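Local coordinates for glutamate--cysteine ligase GshA (Methylobacillus flagellatus KT, PDB 3K1T), which probably acts as a ligase that joins glutamate to cysteine, the first step of glutathione synthesis, at residues E30-S35 against E220-L225; D244-L249 against K312-K317; R359-T362 against D367-L370. All blocks are in the same frame, centred on the assembly; numbering follows the deposited sequence.

Contact 1 (E30-S35 against E220-L225); sequences EHWFRS and EEFAPL
The indole nitrogen NE1 of Trp32 donates a hydrogen bond to Glu221 OE2 at 3.0 Å, with an N-H...O angle of 162°. The acceptor lies close to the indole plane, but the N-H comes down on it from above the carboxylate, whose plane stands almost upright to the ring. OE1, the other oxygen of Glu221, is hydrogen-bonded to a glycerol, so both carboxylate oxygens have partners. Leu225 and Phe222 approach one and the same face of the indole. The methyl CD2 of Leu225 sits over the five-membered ring, 4.0 Å from its centroid, in a CH-pi contact that also brings it to 3.6 Å from Trp32 CG. Phe222 uses CD1 against the far rim of the six-membered ring, where it comes within 3.6 Å of Trp32 CZ3. Their ring planes are inclined at 56°, an oblique pairing with the centroids 5.3 Å apart. Trp32 reaches all three partners because its CG is anti to the backbone N (chi1 -179°), which extends the indole from helix 26-40 across to helix 210-226. Without the indole, as with an alanine here, Glu221 OE2 would probably lose its donor and a gap is likely to open beside Phe222 and Leu225. Leu411 and Leu414 of helix 398-421 also pack on Trp32, and Arg34 bonds through NH1 to Ala125 O of the second subunit. The segment axes come no closer than 12.0 Å and run nearly antiparallel, so it is long side chains that span the distance. This is interhelical packing in which one tryptophan is a bridge, its ring in an apolar layer shared with a third helix and its N-H bonded to an exposed glutamate.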
ATOM      1  N   GLU A  30       8.448 -10.899  -9.520  1.00 11.82           N
ATOM      2  CA  GLU A  30       7.689 -10.536  -8.335  1.00 12.64           C
ATOM      3  C   GLU A  30       7.547 -11.736  -7.353  1.00 12.83           C
ATOM      4  O   GLU A  30       7.659 -11.570  -6.124  1.00 11.59           O
ATOM      5  CB  GLU A  30       6.338  -9.951  -8.720  1.00 12.67           C
ATOM      6  CG  GLU A  30       6.474  -8.668  -9.535  1.00 12.48           C
ATOM      7  CD  GLU A  30       7.171  -7.524  -8.805  1.00 14.38           C
ATOM      8  OE1 GLU A  30       7.280  -7.541  -7.553  1.00 13.80           O
ATOM      9  OE2 GLU A  30       7.631  -6.593  -9.504  1.00 14.30           O
ATOM     10  N   HIS A  31       7.352 -12.929  -7.895  1.00 13.07           N
ATOM     11  CA  HIS A  31       7.353 -14.139  -7.078  1.00 13.25           C
ATOM     12  C   HIS A  31       8.704 -14.339  -6.400  1.00 13.24           C
ATOM     13  O   HIS A  31       8.775 -14.637  -5.203  1.00 13.24           O
ATOM     14  CB  HIS A  31       7.025 -15.371  -7.928  1.00 13.47           C
ATOM     15  CG  HIS A  31       7.084 -16.637  -7.157  1.00 15.57           C
ATOM     16  ND1 HIS A  31       8.187 -17.463  -7.169  1.00 19.33           N
ATOM     17  CD2 HIS A  31       6.220 -17.170  -6.264  1.00 17.44           C
ATOM     18  CE1 HIS A  31       7.964 -18.492  -6.370  1.00 19.27           C
ATOM     19  NE2 HIS A  31       6.779 -18.344  -5.813  1.00 18.27           N
ATOM     20  N   TRP A  32       9.793 -14.094  -7.137  1.00 13.04           N
ATOM     21  CA  TRP A  32      11.133 -14.231  -6.550  1.00 11.81           C
ATOM     22  C   TRP A  32      11.329 -13.236  -5.402  1.00 12.24           C
ATOM     23  O   TRP A  32      11.802 -13.607  -4.325  1.00 11.51           O
ATOM     24  CB  TRP A  32      12.193 -14.065  -7.643  1.00 12.06           C
ATOM     25  CG  TRP A  32      13.612 -14.198  -7.164  1.00 13.25           C
ATOM     26  CD1 TRP A  32      14.333 -15.348  -7.070  1.00 14.81           C
ATOM     27  CD2 TRP A  32      14.482 -13.141  -6.753  1.00 13.14           C
ATOM     28  NE1 TRP A  32      15.587 -15.086  -6.622  1.00 16.06           N
ATOM     29  CE2 TRP A  32      15.715 -13.737  -6.407  1.00 15.46           C
ATOM     30  CE3 TRP A  32      14.342 -11.758  -6.633  1.00 13.35           C
ATOM     31  CZ2 TRP A  32      16.807 -12.995  -5.965  1.00 15.35           C
ATOM     32  CZ3 TRP A  32      15.427 -11.020  -6.225  1.00 15.14           C
ATOM     33  CH2 TRP A  32      16.655 -11.647  -5.886  1.00 15.18           C
ATOM     34  N   PHE A  33      10.946 -11.978  -5.599  1.00 12.03           N
ATOM     35  CA  PHE A  33      11.087 -11.002  -4.516  1.00 12.70           C
ATOM     36  C   PHE A  33      10.285 -11.435  -3.294  1.00 13.38           C
ATOM     37  O   PHE A  33      10.773 -11.361  -2.158  1.00 13.32           O
ATOM     38  CB  PHE A  33      10.615  -9.609  -4.956  1.00 12.99           C
ATOM     39  CG  PHE A  33      11.676  -8.762  -5.634  1.00 11.88           C
ATOM     40  CD1 PHE A  33      12.825  -8.385  -4.953  1.00 14.64           C
ATOM     41  CD2 PHE A  33      11.497  -8.325  -6.945  1.00 12.77           C
ATOM     42  CE1 PHE A  33      13.785  -7.602  -5.558  1.00 13.24           C
ATOM     43  CE2 PHE A  33      12.457  -7.511  -7.557  1.00 12.87           C
ATOM     44  CZ  PHE A  33      13.598  -7.161  -6.849  1.00 13.74           C
ATOM     45  N   ARG A  34       9.045 -11.881  -3.499  1.00 13.99           N
ATOM     46  CA  ARG A  34       8.258 -12.361  -2.350  1.00 14.92           C
ATOM     47  C   ARG A  34       8.963 -13.486  -1.592  1.00 15.58           C
ATOM     48  O   ARG A  34       8.958 -13.456  -0.346  1.00 14.89           O
ATOM     49  CB  ARG A  34       6.838 -12.784  -2.738  1.00 15.11           C
ATOM     50  CG  ARG A  34       5.921 -11.569  -2.888  1.00 16.80           C
ATOM     51  CD  ARG A  34       4.474 -12.019  -3.096  1.00 17.93           C
ATOM     52  NE  ARG A  34       4.167 -12.473  -4.432  1.00 19.55           N
ATOM     53  CZ  ARG A  34       3.704 -11.656  -5.393  1.00 21.93           C
ATOM     54  NH1 ARG A  34       3.515 -10.353  -5.168  1.00 21.81           N
ATOM     55  NH2 ARG A  34       3.443 -12.153  -6.558  1.00 23.07           N
ATOM     56  N   SER A  35       9.577 -14.449  -2.303  1.00 15.22           N
ATOM     57  CA  SER A  35      10.357 -15.474  -1.623  1.00 16.61           C
ATOM     58  C   SER A  35      11.501 -14.852  -0.805  1.00 16.24           C
ATOM     59  O   SER A  35      11.756 -15.292   0.318  1.00 16.44           O
ATOM     60  CB  SER A  35      10.935 -16.499  -2.601  1.00 17.09           C
ATOM     61  OG  SER A  35       9.864 -17.112  -3.263  1.00 21.80           O
ATOM     62  N   GLU A 220      24.136 -12.137  -8.466  1.00 15.76           N
ATOM     63  CA  GLU A 220      24.529 -13.485  -8.889  1.00 18.20           C
ATOM     64  C   GLU A 220      23.349 -14.425  -8.922  1.00 17.67           C
ATOM     65  O   GLU A 220      23.342 -15.345  -9.716  1.00 17.35           O
ATOM     66  CB  GLU A 220      25.573 -14.104  -7.956  1.00 19.65           C
ATOM     67  CG  GLU A 220      26.977 -13.609  -8.173  1.00 27.50           C
ATOM     68  CD  GLU A 220      27.911 -13.943  -6.969  1.00 36.95           C
ATOM     69  OE1 GLU A 220      27.616 -14.910  -6.181  1.00 40.55           O
ATOM     70  OE2 GLU A 220      28.929 -13.217  -6.835  1.00 41.57           O
ATOM     71  N   GLU A 221      22.345 -14.188  -8.085  1.00 17.24           N
ATOM     72  CA  GLU A 221      21.132 -14.976  -8.171  1.00 17.74           C
ATOM     73  C   GLU A 221      20.112 -14.412  -9.161  1.00 16.53           C
ATOM     74  O   GLU A 221      19.460 -15.165  -9.902  1.00 15.63           O
ATOM     75  CB  GLU A 221      20.511 -15.138  -6.803  1.00 19.15           C
ATOM     76  CG  GLU A 221      19.313 -16.051  -6.886  1.00 24.73           C
ATOM     77  CD  GLU A 221      18.745 -16.425  -5.537  1.00 30.34           C
ATOM     78  OE1 GLU A 221      19.391 -16.074  -4.513  1.00 33.51           O
ATOM     79  OE2 GLU A 221      17.635 -17.038  -5.540  1.00 28.23           O
ATOM     80  N   PHE A 222      19.954 -13.088  -9.174  1.00 15.05           N
ATOM     81  CA  PHE A 222      18.941 -12.469 -10.008  1.00 14.07           C
ATOM     82  C   PHE A 222      19.267 -12.483 -11.490  1.00 13.60           C
ATOM     83  O   PHE A 222      18.388 -12.713 -12.313  1.00 14.58           O
ATOM     84  CB  PHE A 222      18.685 -11.033  -9.540  1.00 14.04           C
ATOM     85  CG  PHE A 222      17.512 -10.381 -10.197  1.00 11.41           C
ATOM     86  CD1 PHE A 222      16.217 -10.660  -9.765  1.00 13.73           C
ATOM     87  CD2 PHE A 222      17.696  -9.456 -11.188  1.00 13.05           C
ATOM     88  CE1 PHE A 222      15.105 -10.021 -10.388  1.00 13.62           C
ATOM     89  CE2 PHE A 222      16.617  -8.828 -11.803  1.00 13.29           C
ATOM     90  CZ  PHE A 222      15.322  -9.101 -11.393  1.00 13.04           C
ATOM     91  N   ALA A 223      20.513 -12.244 -11.854  1.00 13.63           N
ATOM     92  CA  ALA A 223      20.875 -12.144 -13.259  1.00 15.14           C
ATOM     93  C   ALA A 223      20.542 -13.444 -14.059  1.00 15.78           C
ATOM     94  O   ALA A 223      19.938 -13.353 -15.135  1.00 16.05           O
ATOM     95  CB  ALA A 223      22.357 -11.718 -13.409  1.00 13.75           C
ATOM     96  N   PRO A 224      20.863 -14.628 -13.516  1.00 17.35           N
ATOM     97  CA  PRO A 224      20.443 -15.839 -14.235  1.00 18.66           C
ATOM     98  C   PRO A 224      18.940 -16.103 -14.232  1.00 18.79           C
ATOM     99  O   PRO A 224      18.463 -16.746 -15.160  1.00 18.27           O
ATOM    100  CB  PRO A 224      21.190 -16.984 -13.528  1.00 19.19           C
ATOM    101  CG  PRO A 224      22.004 -16.358 -12.459  1.00 18.78           C
ATOM    102  CD  PRO A 224      21.825 -14.922 -12.427  1.00 17.77           C
ATOM    103  N   LEU A 225      18.214 -15.614 -13.226  1.00 18.39           N
ATOM    104  CA  LEU A 225      16.739 -15.704 -13.180  1.00 18.24           C
ATOM    105  C   LEU A 225      16.132 -15.101 -14.447  1.00 18.56           C
ATOM    106  O   LEU A 225      15.179 -15.665 -15.006  1.00 17.92           O
ATOM    107  CB  LEU A 225      16.174 -14.988 -11.939  1.00 18.50           C
ATOM    108  CG  LEU A 225      14.657 -15.071 -11.672  1.00 19.70           C
ATOM    109  CD1 LEU A 225      14.280 -16.499 -11.181  1.00 20.84           C
ATOM    110  CD2 LEU A 225      14.171 -13.977 -10.696  1.00 18.73           C
TER

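Contact 2 (D244-L249 against K312-K317); sequences DFHARL and KMSVVK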
ATOM      1  N   ASP A 244      48.368   4.878   4.590  1.00 21.51           N
ATOM      2  CA  ASP A 244      48.803   6.199   5.033  1.00 21.72           C
ATOM      3  C   ASP A 244      48.932   7.090   3.807  1.00 21.06           C
ATOM      4  O   ASP A 244      49.888   6.970   3.050  1.00 20.28           O
ATOM      5  CB  ASP A 244      50.151   6.121   5.780  1.00 22.32           C
ATOM      6  CG  ASP A 244      50.667   7.510   6.217  1.00 25.52           C
ATOM      7  OD1 ASP A 244      49.905   8.519   6.070  1.00 24.82           O
ATOM      8  OD2 ASP A 244      51.841   7.585   6.676  1.00 25.34           O
ATOM      9  N   PHE A 245      47.948   7.972   3.609  1.00 21.22           N
ATOM     10  CA  PHE A 245      47.953   8.889   2.451  1.00 21.53           C
ATOM     11  C   PHE A 245      48.908  10.082   2.610  1.00 22.51           C
ATOM     12  O   PHE A 245      49.073  10.875   1.673  1.00 21.83           O
ATOM     13  CB  PHE A 245      46.535   9.361   2.140  1.00 21.65           C
ATOM     14  CG  PHE A 245      45.693   8.316   1.474  1.00 20.81           C
ATOM     15  CD1 PHE A 245      45.756   8.129   0.104  1.00 22.16           C
ATOM     16  CD2 PHE A 245      44.811   7.545   2.210  1.00 20.15           C
ATOM     17  CE1 PHE A 245      44.956   7.188  -0.525  1.00 20.78           C
ATOM     18  CE2 PHE A 245      44.023   6.589   1.591  1.00 20.23           C
ATOM     19  CZ  PHE A 245      44.089   6.418   0.220  1.00 20.08           C
ATOM     20  N   HIS A 246      49.574  10.193   3.763  1.00 23.20           N
ATOM     21  CA  HIS A 246      50.717  11.132   3.869  1.00 24.77           C
ATOM     22  C   HIS A 246      52.072  10.514   3.568  1.00 25.53           C
ATOM     23  O   HIS A 246      53.096  11.179   3.694  1.00 26.66           O
ATOM     24  CB  HIS A 246      50.723  11.826   5.225  1.00 25.23           C
ATOM     25  CG  HIS A 246      49.537  12.710   5.423  1.00 26.30           C
ATOM     26  ND1 HIS A 246      49.384  13.906   4.741  1.00 27.71           N
ATOM     27  CD2 HIS A 246      48.421  12.553   6.172  1.00 26.50           C
ATOM     28  CE1 HIS A 246      48.226  14.450   5.083  1.00 26.84           C
ATOM     29  NE2 HIS A 246      47.620  13.647   5.940  1.00 26.63           N
ATOM     30  N   ALA A 247      52.093   9.257   3.151  1.00 25.39           N
ATOM     31  CA  ALA A 247      53.326   8.632   2.702  1.00 25.76           C
ATOM     32  C   ALA A 247      53.051   7.939   1.366  1.00 25.53           C
ATOM     33  O   ALA A 247      51.914   7.937   0.892  1.00 24.60           O
ATOM     34  CB  ALA A 247      53.820   7.631   3.737  1.00 25.71           C
ATOM     35  N   ARG A 248      54.081   7.343   0.778  1.00 25.22           N
ATOM     36  CA  ARG A 248      53.934   6.682  -0.512  1.00 26.36           C
ATOM     37  C   ARG A 248      54.136   5.157  -0.447  1.00 26.26           C
ATOM     38  O   ARG A 248      54.197   4.478  -1.474  1.00 25.74           O
ATOM     39  CB  ARG A 248      54.867   7.363  -1.503  1.00 27.49           C
ATOM     40  CG  ARG A 248      54.584   8.892  -1.556  1.00 30.37           C
ATOM     41  CD  ARG A 248      55.469   9.624  -2.501  1.00 34.10           C
ATOM     42  NE  ARG A 248      55.185   9.259  -3.882  1.00 38.21           N
ATOM     43  CZ  ARG A 248      55.782   9.795  -4.941  1.00 42.35           C
ATOM     44  NH1 ARG A 248      56.714  10.735  -4.786  1.00 44.96           N
ATOM     45  NH2 ARG A 248      55.449   9.393  -6.161  1.00 42.88           N
ATOM     46  N   LEU A 249      54.214   4.612   0.766  1.00 25.31           N
ATOM     47  CA  LEU A 249      54.417   3.169   0.928  1.00 25.07           C
ATOM     48  C   LEU A 249      53.311   2.372   0.216  1.00 24.33           C
ATOM     49  O   LEU A 249      53.583   1.309  -0.363  1.00 23.68           O
ATOM     50  CB  LEU A 249      54.429   2.775   2.412  1.00 24.65           C
ATOM     51  CG  LEU A 249      55.590   3.327   3.249  1.00 24.83           C
ATOM     52  CD1 LEU A 249      55.430   2.892   4.695  1.00 24.54           C
ATOM     53  CD2 LEU A 249      56.928   2.911   2.692  1.00 24.71           C
ATOM     54  N   LYS A 312      42.383  15.102   2.077  1.00 21.00           N
ATOM     55  CA  LYS A 312      41.061  14.563   1.825  1.00 20.69           C
ATOM     56  C   LYS A 312      41.010  13.042   2.018  1.00 19.48           C
ATOM     57  O   LYS A 312      40.094  12.492   2.660  1.00 19.48           O
ATOM     58  CB  LYS A 312      40.597  14.909   0.386  1.00 21.23           C
ATOM     59  CG  LYS A 312      39.234  14.347   0.051  1.00 23.89           C
ATOM     60  CD  LYS A 312      38.635  14.917  -1.263  1.00 27.44           C
ATOM     61  CE  LYS A 312      39.453  14.556  -2.469  1.00 28.50           C
ATOM     62  NZ  LYS A 312      38.619  14.589  -3.735  1.00 30.44           N
HETATM   63  N   MSE A 313      41.966  12.350   1.425  1.00 18.48           N
HETATM   64  CA  MSE A 313      41.977  10.878   1.483  1.00 18.16           C
HETATM   65  C   MSE A 313      42.380  10.343   2.884  1.00 17.47           C
HETATM   66  O   MSE A 313      41.970   9.252   3.246  1.00 17.06           O
HETATM   67  CB  MSE A 313      42.898  10.332   0.398  1.00 17.90           C
HETATM   68  CG  MSE A 313      42.433  10.746  -0.999  1.00 18.34           C
HETATM   69 SE   MSE A 313      40.508  10.437  -1.329  0.75 25.42          SE
HETATM   70  CE  MSE A 313      40.954   8.596  -1.543  1.00 10.83           C
ATOM     71  N   SER A 314      43.139  11.122   3.656  1.00 17.93           N
ATOM     72  CA  SER A 314      43.414  10.791   5.069  1.00 18.61           C
ATOM     73  C   SER A 314      42.196  11.029   5.948  1.00 19.10           C
ATOM     74  O   SER A 314      42.120  10.494   7.060  1.00 18.54           O
ATOM     75  CB  SER A 314      44.556  11.649   5.623  1.00 18.81           C
ATOM     76  OG  SER A 314      45.768  11.401   4.947  1.00 22.32           O
ATOM     77  N   VAL A 315      41.277  11.877   5.461  1.00 20.01           N
ATOM     78  CA  VAL A 315      39.971  12.165   6.085  1.00 20.30           C
ATOM     79  C   VAL A 315      40.106  13.141   7.239  1.00 22.29           C
ATOM     80  O   VAL A 315      39.384  14.137   7.273  1.00 23.01           O
ATOM     81  CB  VAL A 315      39.139  10.918   6.513  1.00 20.79           C
ATOM     82  CG1 VAL A 315      37.727  11.350   7.046  1.00 19.75           C
ATOM     83  CG2 VAL A 315      38.956   9.918   5.360  1.00 17.11           C
ATOM     84  N   VAL A 316      40.998  12.866   8.181  1.00 22.56           N
ATOM     85  CA  VAL A 316      41.220  13.748   9.301  1.00 23.89           C
ATOM     86  C   VAL A 316      42.722  13.945   9.537  1.00 24.57           C
ATOM     87  O   VAL A 316      43.578  13.209   9.025  1.00 24.23           O
ATOM     88  CB  VAL A 316      40.524  13.201  10.605  1.00 24.30           C
ATOM     89  CG1 VAL A 316      38.951  13.289  10.520  1.00 24.04           C
ATOM     90  CG2 VAL A 316      40.984  11.760  10.901  1.00 23.46           C
ATOM     91  N   LYS A 317      43.035  14.970  10.319  1.00 25.54           N
ATOM     92  CA  LYS A 317      44.400  15.256  10.678  1.00 26.54           C
ATOM     93  C   LYS A 317      44.977  14.199  11.633  1.00 25.43           C
ATOM     94  O   LYS A 317      46.187  13.984  11.637  1.00 25.87           O
ATOM     95  CB  LYS A 317      44.519  16.676  11.264  1.00 27.06           C
ATOM     96  CG  LYS A 317      44.356  17.779  10.210  1.00 29.91           C
TER
HETATM   97  O   HOH W   1      46.389   8.829   5.742  1.00 26.59           O
HETATM   98  O   HOH W   2      45.345  14.689   7.138  1.00 35.25           O
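Met313, a selenomethionine in the last turn of helix 307-314, lays its CB over the centre of the Phe245 ring, 3.6 Å from the centroid and only 12° off the normal. The CH-pi contact is therefore made by the methylene next to the backbone. With CG beside the backbone N (chi1 -60°) and further bends along the chain, the selenium end runs on to strands 280-285 and 291-296, where Val282, Ala284 and Met294 pack against Met313. Its carbonyl also takes part: Met313 O lies 3.5 Å from Phe245 CD2. Ala284 touches the Phe245 side chain too, so the ring packs against both the helix end and the sheet.

Ser314 follows, and its OG has several polar neighbours. It is hydrogen-bonded to Arg310 O one turn back in its own helix, and it receives a hydrogen bond from a water at 2.8 Å. That water in turn accepts from the backbone, with Phe245 N at 2.8 Å. His246 NE2 is 3.1 Å from Ser314 OG, the hydroxyl standing oblique to the imidazole. Val315 then leaves the helix with a positive phi of 79°, and the turn brings the carbonyl of Val316 round toward the histidine. A second water links Val316 O to His246 NE2, lying at the imidazole edge in its plane, 2.8 Å from NE2.

On the opposing loop, Asp244 OD1 accepts from His246 N in an Asx turn, which helps to shape the type I turn from Asp244 to Ala247 that carries Phe245 and His246. The contact is thus divided chemically: a buried CH-pi layer faces the sheet, while next to it two waters bridge the polar side, each joining a backbone group to a side chain across the contact.

Contact 3 (R359-T362 against D367-L370); sequences RVHT and DENL. With SO4 (sulfate ion), chain B.
The direct polar link between the two segments is a histidine-carboxylate hydrogen bond: His361 ND1 donates to Glu368 OE1 at 2.7 Å with an N-H...O angle of 161°. Glu368 OE1 receives it through the anti lone pair, the one away from OE2, and lies near the imidazole plane, although the carboxylate itself is turned 67° from the ring. A bend at chi2 (-51°) folds the Glu368 side chain back, so that OE1 faces the histidine across the turn. The carboxylate's other oxygen, OE2, takes a hydrogen bond from Asn371. NE2 of His361 is bonded to Glu343 OE2 on the adjacent strand 340-349, so both ring nitrogens have carboxylate partners and the rotation of the ring is fixed.

A short CH-to-carbonyl approach adds to this pair, His361 CE1 coming to 3.1 Å from the backbone O of Glu368. Apolar packing is supplied by Val341, which touches both side chains.

Ionic contacts belong to Arg359, two residues earlier on the strand, whose extended chain carries its guanidinium away from the 367-370 loop to a sulfate, probably from the crystallisation liquor. The anion lies at the edge of the guanidinium, in its plane. NH2 gives the stronger bond, to sulfate O1 at 2.9 Å, with weak ones from NH2 to O3 and from NH1 to O1. Asp49 forms a salt bridge with NH2, and Phe377 a cation-pi contact with the arginine; the sulfate is also hydrogen-bonded to Ser47 OG, Asn63 ND2 and Gly67 N.

The arrangement is that of a strand end tied to the loop that follows it: strand 352-361 of the antiparallel sheet holds the 367-370 loop through its last residue, and two residues back its arginine meets the sulfate, consistent with an anion-binding site.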
ATOM      1  N   ARG A 359      17.766  14.024  -8.507  1.00 12.64           N
ATOM      2  CA  ARG A 359      18.735  15.047  -8.114  1.00 13.02           C
ATOM      3  C   ARG A 359      19.200  15.716  -9.410  1.00 13.89           C
ATOM      4  O   ARG A 359      19.873  15.078 -10.219  1.00 13.13           O
ATOM      5  CB  ARG A 359      19.944  14.441  -7.418  1.00 13.72           C
ATOM      6  CG  ARG A 359      19.635  13.579  -6.167  1.00 15.23           C
ATOM      7  CD  ARG A 359      20.915  13.032  -5.557  1.00 16.42           C
ATOM      8  NE  ARG A 359      20.643  11.907  -4.649  1.00 15.89           N
ATOM      9  CZ  ARG A 359      20.109  12.017  -3.429  1.00 18.72           C
ATOM     10  NH1 ARG A 359      19.858  13.210  -2.919  1.00 19.63           N
ATOM     11  NH2 ARG A 359      19.841  10.924  -2.705  1.00 17.09           N
ATOM     12  N   VAL A 360      18.846  16.985  -9.568  1.00 12.32           N
ATOM     13  CA  VAL A 360      19.165  17.756 -10.750  1.00 13.25           C
ATOM     14  C   VAL A 360      20.358  18.618 -10.370  1.00 13.42           C
ATOM     15  O   VAL A 360      20.259  19.521  -9.521  1.00 13.15           O
ATOM     16  CB  VAL A 360      17.944  18.589 -11.250  1.00 12.00           C
ATOM     17  CG1 VAL A 360      18.304  19.456 -12.529  1.00 13.23           C
ATOM     18  CG2 VAL A 360      16.709  17.710 -11.531  1.00 12.15           C
ATOM     19  N   HIS A 361      21.500  18.297 -10.948  1.00 13.70           N
ATOM     20  CA  HIS A 361      22.770  18.969 -10.618  1.00 14.45           C
ATOM     21  C   HIS A 361      22.683  20.483 -10.795  1.00 14.49           C
ATOM     22  O   HIS A 361      22.182  20.977 -11.813  1.00 14.83           O
ATOM     23  CB  HIS A 361      23.933  18.463 -11.499  1.00 14.12           C
ATOM     24  CG  HIS A 361      24.335  17.045 -11.257  1.00 12.58           C
ATOM     25  ND1 HIS A 361      25.627  16.605 -11.455  1.00 13.37           N
ATOM     26  CD2 HIS A 361      23.614  15.950 -10.921  1.00 13.04           C
ATOM     27  CE1 HIS A 361      25.680  15.305 -11.257  1.00 15.24           C
ATOM     28  NE2 HIS A 361      24.483  14.891 -10.883  1.00 13.08           N
ATOM     29  N   THR A 362      23.184  21.221  -9.799  1.00 15.32           N
ATOM     30  CA  THR A 362      23.296  22.681  -9.915  1.00 16.68           C
ATOM     31  C   THR A 362      24.552  23.097 -10.689  1.00 17.54           C
ATOM     32  O   THR A 362      24.547  24.125 -11.325  1.00 17.79           O
ATOM     33  CB  THR A 362      23.275  23.383  -8.536  1.00 17.87           C
ATOM     34  OG1 THR A 362      24.301  22.826  -7.734  1.00 19.20           O
ATOM     35  CG2 THR A 362      21.952  23.160  -7.817  1.00 16.91           C
ATOM     36  N   ASP A 367      31.803  17.358 -17.234  1.00 20.79           N
ATOM     37  CA  ASP A 367      31.967  16.137 -16.426  1.00 20.07           C
ATOM     38  C   ASP A 367      30.907  15.927 -15.327  1.00 17.94           C
ATOM     39  O   ASP A 367      31.078  15.101 -14.434  1.00 16.85           O
ATOM     40  CB  ASP A 367      33.340  16.096 -15.816  1.00 20.58           C
ATOM     41  CG  ASP A 367      34.427  15.826 -16.851  1.00 25.45           C
ATOM     42  OD1 ASP A 367      34.156  15.193 -17.912  1.00 26.90           O
ATOM     43  OD2 ASP A 367      35.566  16.246 -16.572  1.00 29.63           O
ATOM     44  N   GLU A 368      29.806  16.666 -15.407  1.00 16.66           N
ATOM     45  CA  GLU A 368      28.688  16.438 -14.502  1.00 15.71           C
ATOM     46  C   GLU A 368      28.003  15.085 -14.724  1.00 14.67           C
ATOM     47  O   GLU A 368      27.296  14.609 -13.834  1.00 14.29           O
ATOM     48  CB  GLU A 368      27.688  17.600 -14.569  1.00 15.38           C
ATOM     49  CG  GLU A 368      28.212  18.862 -13.858  1.00 17.02           C
ATOM     50  CD  GLU A 368      28.692  18.579 -12.469  1.00 19.82           C
ATOM     51  OE1 GLU A 368      27.935  18.006 -11.656  1.00 19.04           O
ATOM     52  OE2 GLU A 368      29.866  18.873 -12.186  1.00 19.41           O
ATOM     53  N   ASN A 369      28.195  14.471 -15.882  1.00 13.83           N
ATOM     54  CA  ASN A 369      27.724  13.098 -16.106  1.00 14.64           C
ATOM     55  C   ASN A 369      28.522  12.046 -15.312  1.00 14.45           C
ATOM     56  O   ASN A 369      28.108  10.890 -15.226  1.00 13.60           O
ATOM     57  CB  ASN A 369      27.649  12.734 -17.597  1.00 14.96           C
ATOM     58  CG  ASN A 369      28.982  12.803 -18.314  1.00 16.74           C
ATOM     59  OD1 ASN A 369      30.050  12.845 -17.685  1.00 15.52           O
ATOM     60  ND2 ASN A 369      28.925  12.858 -19.672  1.00 16.67           N
ATOM     61  N   LEU A 370      29.655  12.479 -14.732  1.00 14.26           N
ATOM     62  CA  LEU A 370      30.574  11.638 -13.959  1.00 14.52           C
ATOM     63  C   LEU A 370      30.538  12.039 -12.474  1.00 15.00           C
ATOM     64  O   LEU A 370      30.345  11.199 -11.595  1.00 14.51           O
ATOM     65  CB  LEU A 370      31.987  11.811 -14.567  1.00 14.70           C
ATOM     66  CG  LEU A 370      33.186  11.067 -14.026  1.00 16.83           C
ATOM     67  CD1 LEU A 370      34.375  11.057 -15.064  1.00 16.56           C
ATOM     68  CD2 LEU A 370      33.620  11.677 -12.672  1.00 15.97           C
TER
HETATM   69  S   SO4 B 432      18.405  10.631   0.651  1.00 21.90           S
HETATM   70  O1  SO4 B 432      18.292  11.658  -0.359  1.00 27.96           O
HETATM   71  O2  SO4 B 432      17.180   9.931   0.419  1.00 25.53           O
HETATM   72  O3  SO4 B 432      19.532   9.756   0.419  1.00 23.72           O
HETATM   73  O4  SO4 B 432      18.457  11.223   2.006  1.00 22.65           O

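The three contacts are separate points in the fold and follow one another along the chain without overlap. Contact 1 joins two helices, contact 2 packs a loop on a helix end beside the four-stranded sheet, and contact 3 ties a strand of the seven-stranded sheet to the loop after it. Contacts 2 and 3 come nearest, about 11 Å between closest atoms and 28 Å between centres; contact 1 lies 32 Å from contact 3 and 42 Å from contact 2, centre to centre. The sulfate sits at contact 3, while glycerols bind at contacts 1 and 2. All are probably from the crystallisation liquor; such molecules can mark pockets, but they do not identify the active site.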